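PDB 6KXD: ketosynthase from Streptomyces sp. MSC090213JE08, which probably extends acyl chains carried on acyl carrier protein by decarboxylative condensation with malonyl-ACP, as the ketosynthase of a highly reducing type II polyketide synthase. Local coordinates for residues Gly212-Asp217 with Gln227-Gly232. Sequence-based numbering, arbitrary orientation.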
loop_
_atom_site.group_PDB
_atom_site.type_symbol
_atom_site.label_atom_id
_atom_site.label_comp_id
_atom_site.label_asym_id
_atom_site.label_seq_id
_atom_site.Cartn_x
_atom_site.Cartn_y
_atom_site.Cartn_z
ATOM N N GLY A 212 -18.019 -15.942 -8.085
ATOM C CA GLY A 212 -18.205 -17.390 -7.928
ATOM C C GLY A 212 -16.997 -18.039 -7.266
ATOM O O GLY A 212 -16.756 -19.220 -7.422
ATOM N N ALA A 213 -16.234 -17.244 -6.499
ATOM C CA ALA A 213 -15.030 -17.691 -5.877
ATOM C C ALA A 213 -15.240 -17.981 -4.379
ATOM O O ALA A 213 -14.271 -18.298 -3.698
ATOM C CB ALA A 213 -13.957 -16.653 -6.072
ATOM N N LEU A 214 -16.479 -17.879 -3.884
ATOM C CA LEU A 214 -16.779 -18.258 -2.503
ATOM C C LEU A 214 -17.111 -19.755 -2.441
ATOM O O LEU A 214 -17.957 -20.211 -3.182
ATOM C CB LEU A 214 -17.972 -17.435 -2.016
ATOM C CG LEU A 214 -17.668 -16.065 -1.421
ATOM C CD1 LEU A 214 -18.842 -15.613 -0.584
ATOM C CD2 LEU A 214 -16.383 -16.072 -0.588
ATOM N N THR A 215 -16.445 -20.506 -1.563
ATOM C CA THR A 215 -16.834 -21.882 -1.275
ATOM C C THR A 215 -18.244 -21.896 -0.677
ATOM O O THR A 215 -18.620 -20.985 0.069
ATOM C CB THR A 215 -15.842 -22.579 -0.340
ATOM O OG1 THR A 215 -16.231 -23.952 -0.307
ATOM C CG2 THR A 215 -15.830 -22.000 1.062
ATOM N N PRO A 216 -19.098 -22.892 -1.028
ATOM C CA PRO A 216 -20.386 -23.053 -0.371
ATOM C C PRO A 216 -20.266 -23.771 0.988
ATOM O O PRO A 216 -21.231 -23.772 1.742
ATOM C CB PRO A 216 -21.241 -23.844 -1.381
ATOM C CG PRO A 216 -20.277 -24.370 -2.435
ATOM C CD PRO A 216 -18.878 -23.906 -2.074
ATOM N N ASP A 217 -19.112 -24.371 1.298
ATOM C CA ASP A 217 -18.893 -24.981 2.616
ATOM C C ASP A 217 -17.538 -24.552 3.178
ATOM O O ASP A 217 -17.501 -23.633 3.967
ATOM C CB ASP A 217 -19.028 -26.509 2.607
ATOM C CG ASP A 217 -18.522 -27.176 1.342
ATOM O OD1 ASP A 217 -17.430 -26.793 0.860
ATOM O OD2 ASP A 217 -19.208 -28.101 0.868
ATOM N N GLN A 227 -13.774 -25.253 -4.252
ATOM C CA GLN A 227 -14.886 -24.456 -4.722
ATOM C C GLN A 227 -14.702 -22.983 -4.330
ATOM O O GLN A 227 -15.602 -22.192 -4.532
ATOM C CB GLN A 227 -16.182 -25.017 -4.124
ATOM C CG GLN A 227 -16.607 -26.354 -4.715
ATOM C CD GLN A 227 -16.598 -26.305 -6.220
ATOM O OE1 GLN A 227 -15.967 -27.125 -6.887
ATOM N NE2 GLN A 227 -17.274 -25.312 -6.769
ATOM N N GLY A 228 -13.560 -22.665 -3.723
ATOM C CA GLY A 228 -13.190 -21.306 -3.499
ATOM C C GLY A 228 -12.844 -21.028 -2.056
ATOM O O GLY A 228 -12.408 -21.878 -1.311
ATOM N N ILE A 229 -12.967 -19.745 -1.726
ATOM C CA ILE A 229 -12.412 -19.182 -0.537
ATOM C C ILE A 229 -13.534 -18.939 0.471
ATOM O O ILE A 229 -14.708 -18.896 0.131
ATOM C CB ILE A 229 -11.699 -17.850 -0.853
ATOM C CG1 ILE A 229 -12.682 -16.710 -1.122
ATOM C CG2 ILE A 229 -10.701 -18.002 -1.998
ATOM C CD1 ILE A 229 -12.076 -15.314 -0.871
ATOM N N LEU A 230 -13.108 -18.610 1.692
ATOM C CA LEU A 230 -13.937 -17.865 2.606
ATOM C C LEU A 230 -13.195 -16.557 2.895
ATOM O O LEU A 230 -11.999 -16.605 3.007
ATOM C CB LEU A 230 -14.104 -18.642 3.912
ATOM C CG LEU A 230 -14.976 -19.896 3.852
ATOM C CD1 LEU A 230 -14.838 -20.680 5.153
ATOM C CD2 LEU A 230 -16.430 -19.540 3.574
ATOM N N THR A 231 -13.933 -15.453 2.965
ATOM C CA THR A 231 -13.362 -14.138 3.332
ATOM C C THR A 231 -13.020 -14.173 4.824
ATOM O O THR A 231 -13.698 -14.834 5.638
ATOM C CB THR A 231 -14.313 -12.997 2.998
ATOM O OG1 THR A 231 -15.451 -13.068 3.845
ATOM C CG2 THR A 231 -14.789 -12.994 1.567
ATOM N N GLY A 232 -11.901 -13.535 5.151
ATOM C CA GLY A 232 -11.305 -13.546 6.432
ATOM C C GLY A 232 -10.850 -12.155 6.811
ATOM O O GLY A 232 -11.203 -11.180 6.166
#
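Leu214 and Ile229 pair in a single beta bridge made by two backbone bonds, with their side chains crossing beside it. Ile229 N donates an almost straight hydrogen bond to Ala213 O at 2.8 Å, and Thr215 N returns one to Ile229 O at 2.9 Å. The branches of Leu214 and Thr215 both reach Ile229 O: Leu214 CD2 and Thr215 CG2 each come within 3.4 Å of it, so this carbonyl, already bonded to Thr215 N, is also shielded by methyls. The side chains of Leu214 and Ile229 pass each other at an oblique angle, with Leu214 CD2 against Ile229 CG1 at 3.8 Å and close to Thr231 CG2; Phe205 and Phe208 of helix 202-210 add to this apolar patch.

Thr215 divides its two branches by character. With OG1 anti to the backbone N (chi1 -172°), CG2 is turned to Leu230, meeting its CD2 at 3.6 Å, while OG1 hydrogen-bonds with Val218 O and accepts a weak bond from Asp217 N. At the outer end Pro216 CD lies against Gln227 CB, 3.6 Å apart. Gly228 CA is only 3.2 Å from Ala213 O, in a CA-H...O contact.

The bridge thus ties the two ends of the long loop between helix 202-210 and strand 234-242 in the N-terminal ketosynthase half. Across it the polar bonding is all main chain, while the side chains supply apolar cover, so the carbonyls of Ala213 and of the buried Ile229 each take an amide N-H from the other segment among methyl groups.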